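Local coordinates for adhesion G-protein coupled receptor G6 (Danio rerio, PDB 6V55) that is an adhesion G-protein coupled receptor of myelination, whose calcium-binding extracellular region probably mediates cell adhesion and helps control signalling, at residues V548-V562 and E589-I603. Residues are numbered along the deposited sequence; the frame is centred on the assembly and turned at random.
Sequences VNIAKINATLASTVV and ELVQKIEFDGPSLTI. With NAG (2-acetamido-2-deoxy-beta-D-glucopyranose), chain G; NAG (2-acetamido-2-deoxy-beta-D-glucopyranose), chain L.
Leu-590 fits as a knob into the hole formed by Val-548, Ala-558, Val-561 and Val-562. With CG anti to the backbone N (chi1 171°), Leu-590 directs both methyls into this hole: CD1 meets Ile-553 CG2 at 3.7 Å and also touches the Ala-558 and Val-561 side chains, while CD2 reaches Val-562 CG2. Ile-553 crosses Leu-590 at about a right angle, and Ile-594 CD1 packs on the small CB of Ala-558 at 3.7 Å. Farther along helix 555-568, Ile-603 CG2 lies 3.7 Å from Ser-559 CA and against Val-562.

Polar contacts flank this apolar core. The bent chain of Lys-593 brings NZ to the C-terminal end of helix 534-550, where it donates to Val-548 O at 2.7 Å, in the carbonyl plane, and weakly to Ala-551 O. With Lys-593 replaced by an alanine, these carbonyls would probably lose their charged donor. Beyond the lysine, Glu-595 N gives a nearly straight bond (170° at the hydrogen) to Ile-553 O, 2.7 Å away. One water donates to Lys-593 O and Glu-595 OE1 and weakly accepts from Ile-553 N; a second joins Glu-595 O to Ala-555 N, just after Asn-554, the N-cap residue, whose ND2 carries a covalently attached NAG.

Helix 573-593 runs nearly antiparallel to helix 555-568 (170° between the local axes), and helix 517-527 adjoins Ala-551 and Leu-557, consistent with the helical subdomain of a GAIN domain. Ile-603 joins these helices to the beta-rich part that follows, where edge strand 600-603 pairs with strand 608-614 in an antiparallel sheet.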
# COMPACT_ATOMS: atom_id res chain seq x y z
N VAL A 548 -9.58 -35.09 11.28
CA VAL A 548 -9.54 -35.63 12.63
C VAL A 548 -9.65 -37.16 12.57
O VAL A 548 -9.01 -37.87 13.36
CB VAL A 548 -10.65 -34.96 13.48
CG1 VAL A 548 -10.90 -35.67 14.80
CG2 VAL A 548 -10.26 -33.54 13.78
N ASN A 549 -10.30 -37.68 11.53
CA ASN A 549 -10.45 -39.12 11.38
C ASN A 549 -9.16 -39.81 10.95
O ASN A 549 -8.79 -40.84 11.52
CB ASN A 549 -11.55 -39.41 10.39
CG ASN A 549 -12.85 -39.63 11.07
OD1 ASN A 549 -12.93 -40.45 11.99
ND2 ASN A 549 -13.87 -38.87 10.69
N ILE A 550 -8.46 -39.27 9.95
CA ILE A 550 -7.31 -40.02 9.47
C ILE A 550 -6.03 -39.75 10.27
O ILE A 550 -5.14 -40.61 10.28
CB ILE A 550 -7.11 -39.79 7.95
CG1 ILE A 550 -6.48 -41.03 7.31
CG2 ILE A 550 -6.28 -38.56 7.67
CD1 ILE A 550 -6.72 -41.15 5.80
N ALA A 551 -5.95 -38.64 11.01
CA ALA A 551 -4.67 -38.26 11.59
C ALA A 551 -4.57 -38.70 13.04
O ALA A 551 -5.56 -38.90 13.73
CB ALA A 551 -4.45 -36.75 11.48
N LYS A 552 -3.33 -38.87 13.49
CA LYS A 552 -3.04 -39.05 14.91
C LYS A 552 -2.86 -37.67 15.52
O LYS A 552 -2.22 -36.80 14.92
CB LYS A 552 -1.80 -39.91 15.11
CG LYS A 552 -1.80 -41.22 14.29
CD LYS A 552 -1.01 -42.35 14.97
CE LYS A 552 -1.81 -43.67 15.04
NZ LYS A 552 -2.98 -43.66 16.00
N ILE A 553 -3.43 -37.47 16.70
CA ILE A 553 -3.64 -36.13 17.25
C ILE A 553 -2.76 -35.92 18.47
O ILE A 553 -2.93 -36.60 19.48
CB ILE A 553 -5.11 -35.90 17.62
CG1 ILE A 553 -6.05 -36.30 16.47
CG2 ILE A 553 -5.28 -34.48 18.05
CD1 ILE A 553 -5.95 -35.45 15.29
N ASN A 554 -1.82 -34.97 18.39
CA ASN A 554 -1.17 -34.43 19.57
C ASN A 554 -1.70 -33.01 19.80
O ASN A 554 -2.65 -32.57 19.12
CB ASN A 554 0.37 -34.47 19.50
CG ASN A 554 0.93 -34.13 18.14
OD1 ASN A 554 0.38 -33.31 17.41
ND2 ASN A 554 2.07 -34.77 17.80
N ALA A 555 -1.07 -32.31 20.75
CA ALA A 555 -1.55 -31.02 21.25
C ALA A 555 -1.57 -29.93 20.19
O ALA A 555 -2.56 -29.20 20.08
CB ALA A 555 -0.68 -30.55 22.41
N THR A 556 -0.49 -29.79 19.40
CA THR A 556 -0.41 -28.67 18.47
C THR A 556 -1.35 -28.85 17.30
O THR A 556 -1.94 -27.87 16.82
CB THR A 556 1.02 -28.45 17.98
OG1 THR A 556 1.41 -29.53 17.11
CG2 THR A 556 1.98 -28.38 19.16
N LEU A 557 -1.59 -30.11 16.88
CA LEU A 557 -2.63 -30.36 15.87
C LEU A 557 -4.03 -30.11 16.43
O LEU A 557 -4.88 -29.55 15.73
CB LEU A 557 -2.52 -31.80 15.33
CG LEU A 557 -3.48 -32.18 14.20
CD1 LEU A 557 -3.41 -31.18 13.07
CD2 LEU A 557 -3.18 -33.55 13.67
N ALA A 558 -4.26 -30.46 17.70
CA ALA A 558 -5.58 -30.22 18.26
C ALA A 558 -5.81 -28.74 18.58
O ALA A 558 -6.97 -28.29 18.62
CB ALA A 558 -5.79 -31.06 19.50
N SER A 559 -4.75 -27.97 18.80
CA SER A 559 -4.94 -26.56 19.06
C SER A 559 -5.35 -25.82 17.80
O SER A 559 -6.13 -24.87 17.87
CB SER A 559 -3.70 -25.94 19.68
OG SER A 559 -2.94 -25.26 18.70
N THR A 560 -4.92 -26.30 16.64
CA THR A 560 -5.39 -25.69 15.40
C THR A 560 -6.83 -26.09 15.11
O THR A 560 -7.63 -25.26 14.66
CB THR A 560 -4.47 -26.08 14.25
OG1 THR A 560 -3.11 -26.08 14.71
CG2 THR A 560 -4.58 -25.08 13.17
N VAL A 561 -7.18 -27.34 15.40
CA VAL A 561 -8.52 -27.83 15.08
C VAL A 561 -9.55 -27.20 16.01
O VAL A 561 -10.64 -26.84 15.55
CB VAL A 561 -8.51 -29.38 15.11
CG1 VAL A 561 -9.90 -30.00 15.04
CG2 VAL A 561 -7.68 -29.89 13.96
N VAL A 562 -9.17 -26.88 17.26
CA VAL A 562 -10.12 -26.28 18.20
C VAL A 562 -10.39 -24.83 17.83
O VAL A 562 -11.50 -24.30 18.06
CB VAL A 562 -9.61 -26.52 19.65
CG1 VAL A 562 -10.04 -25.49 20.68
CG2 VAL A 562 -10.10 -27.89 20.12
N GLU A 589 -14.50 -36.57 18.65
CA GLU A 589 -13.54 -37.61 18.34
C GLU A 589 -12.11 -37.14 18.47
O GLU A 589 -11.23 -37.98 18.69
CB GLU A 589 -13.76 -38.14 16.93
CG GLU A 589 -13.39 -39.60 16.78
CD GLU A 589 -12.85 -39.88 15.43
OE1 GLU A 589 -13.01 -38.99 14.56
OE2 GLU A 589 -12.30 -40.99 15.23
N LEU A 590 -11.87 -35.82 18.31
CA LEU A 590 -10.55 -35.23 18.58
C LEU A 590 -10.14 -35.46 20.02
O LEU A 590 -9.00 -35.85 20.29
CB LEU A 590 -10.58 -33.74 18.26
CG LEU A 590 -9.42 -32.83 18.63
CD1 LEU A 590 -8.52 -32.76 17.44
CD2 LEU A 590 -9.89 -31.42 18.95
N VAL A 591 -11.10 -35.32 20.94
CA VAL A 591 -10.85 -35.50 22.36
C VAL A 591 -10.62 -36.98 22.70
O VAL A 591 -9.82 -37.31 23.59
CB VAL A 591 -12.04 -34.85 23.12
CG1 VAL A 591 -11.99 -35.10 24.59
CG2 VAL A 591 -11.96 -33.35 22.93
N GLN A 592 -11.26 -37.89 21.97
CA GLN A 592 -11.01 -39.32 22.19
C GLN A 592 -9.61 -39.72 21.73
O GLN A 592 -8.98 -40.57 22.37
CB GLN A 592 -12.05 -40.15 21.44
CG GLN A 592 -13.48 -39.92 21.90
CD GLN A 592 -13.73 -40.44 23.30
OE1 GLN A 592 -13.13 -41.44 23.72
NE2 GLN A 592 -14.61 -39.75 24.04
N LYS A 593 -9.09 -39.08 20.70
CA LYS A 593 -7.89 -39.53 20.02
C LYS A 593 -6.64 -38.79 20.43
O LYS A 593 -5.56 -39.10 19.91
CB LYS A 593 -8.03 -39.36 18.50
CG LYS A 593 -9.03 -40.27 17.87
CD LYS A 593 -8.46 -40.94 16.67
CE LYS A 593 -7.99 -39.95 15.67
NZ LYS A 593 -8.50 -40.33 14.34
N ILE A 594 -6.76 -37.78 21.29
CA ILE A 594 -5.62 -36.91 21.54
C ILE A 594 -4.60 -37.64 22.41
O ILE A 594 -4.97 -38.36 23.34
CB ILE A 594 -6.08 -35.56 22.15
CG1 ILE A 594 -4.89 -34.68 22.42
CG2 ILE A 594 -6.83 -35.70 23.45
CD1 ILE A 594 -5.28 -33.32 22.38
N GLU A 595 -3.34 -37.58 22.00
CA GLU A 595 -2.24 -38.13 22.77
C GLU A 595 -1.61 -37.01 23.59
O GLU A 595 -1.32 -35.94 23.05
CB GLU A 595 -1.20 -38.78 21.84
CG GLU A 595 -1.70 -40.03 21.10
CD GLU A 595 -1.27 -40.06 19.63
OE1 GLU A 595 -2.14 -40.34 18.76
OE2 GLU A 595 -0.08 -39.80 19.34
N PHE A 596 -1.44 -37.23 24.89
CA PHE A 596 -0.82 -36.24 25.75
C PHE A 596 0.06 -36.93 26.78
O PHE A 596 -0.03 -38.15 26.98
CB PHE A 596 -1.86 -35.32 26.42
CG PHE A 596 -2.74 -36.00 27.44
CD1 PHE A 596 -3.82 -36.80 27.05
CD2 PHE A 596 -2.52 -35.79 28.80
CE1 PHE A 596 -4.64 -37.41 27.99
CE2 PHE A 596 -3.34 -36.39 29.77
CZ PHE A 596 -4.40 -37.20 29.36
N ASP A 597 0.94 -36.16 27.44
CA ASP A 597 2.00 -36.74 28.26
C ASP A 597 1.85 -36.51 29.75
O ASP A 597 2.12 -37.42 30.54
CB ASP A 597 3.37 -36.22 27.82
CG ASP A 597 3.88 -36.97 26.61
OD1 ASP A 597 4.27 -38.15 26.75
OD2 ASP A 597 3.85 -36.39 25.50
N GLY A 598 1.42 -35.33 30.19
CA GLY A 598 1.30 -35.09 31.60
C GLY A 598 0.09 -35.72 32.26
O GLY A 598 -0.57 -36.61 31.71
N PRO A 599 -0.24 -35.26 33.47
CA PRO A 599 -1.48 -35.72 34.10
C PRO A 599 -2.73 -35.13 33.49
O PRO A 599 -3.81 -35.73 33.65
CB PRO A 599 -1.30 -35.28 35.56
CG PRO A 599 -0.41 -34.10 35.49
CD PRO A 599 0.50 -34.30 34.30
N SER A 600 -2.64 -33.99 32.79
CA SER A 600 -3.77 -33.40 32.08
C SER A 600 -3.28 -32.50 30.96
O SER A 600 -2.13 -32.04 30.97
CB SER A 600 -4.69 -32.61 33.02
OG SER A 600 -4.10 -31.39 33.37
N LEU A 601 -4.16 -32.25 29.99
CA LEU A 601 -3.87 -31.36 28.87
C LEU A 601 -5.10 -30.52 28.57
O LEU A 601 -6.19 -31.06 28.42
CB LEU A 601 -3.45 -32.14 27.61
CG LEU A 601 -3.31 -31.28 26.34
CD1 LEU A 601 -2.22 -30.21 26.50
CD2 LEU A 601 -3.04 -32.08 25.09
N THR A 602 -4.93 -29.21 28.46
CA THR A 602 -6.03 -28.31 28.17
C THR A 602 -5.75 -27.56 26.87
O THR A 602 -4.63 -27.09 26.65
CB THR A 602 -6.21 -27.34 29.33
OG1 THR A 602 -6.18 -28.06 30.57
CG2 THR A 602 -7.48 -26.64 29.23
N ILE A 603 -6.75 -27.48 25.99
CA ILE A 603 -6.62 -26.75 24.73
C ILE A 603 -7.67 -25.64 24.70
O ILE A 603 -8.87 -25.92 24.66
CB ILE A 603 -6.77 -27.65 23.50
CG1 ILE A 603 -5.64 -28.66 23.44
CG2 ILE A 603 -6.70 -26.81 22.29
CD1 ILE A 603 -6.13 -29.98 23.66
C1 NAG G . 2.80 -34.67 16.53
C2 NAG G . 4.29 -34.25 16.68
C3 NAG G . 5.07 -34.49 15.38
C4 NAG G . 4.87 -35.90 14.84
C5 NAG G . 3.38 -36.18 14.66
C6 NAG G . 3.10 -37.59 14.19
C7 NAG G . 4.55 -32.44 18.34
C8 NAG G . 4.65 -30.96 18.54
N2 NAG G . 4.39 -32.85 17.07
O3 NAG G . 6.46 -34.28 15.62
O4 NAG G . 5.55 -36.05 13.59
O5 NAG G . 2.72 -36.01 15.92
O6 NAG G . 1.84 -38.08 14.66
O7 NAG G . 4.60 -33.24 19.27
C1 NAG L . -15.01 -44.92 18.94
C2 NAG L . -13.71 -44.81 18.13
C3 NAG L . -14.03 -44.35 16.70
C4 NAG L . -15.03 -45.29 16.04
C5 NAG L . -16.29 -45.45 16.91
C6 NAG L . -17.23 -46.52 16.39
C7 NAG L . -11.46 -44.18 18.88
C8 NAG L . -10.64 -43.15 19.60
N2 NAG L . -12.76 -43.91 18.77
O3 NAG L . -12.82 -44.29 15.94
O4 NAG L . -15.41 -44.78 14.77
O5 NAG L . -15.94 -45.83 18.26
O6 NAG L . -18.02 -47.09 17.43
O7 NAG L . -10.95 -45.20 18.41
O HOH W 1 -4.28 -40.73 17.61
O HOH W 2 0.36 -33.70 22.76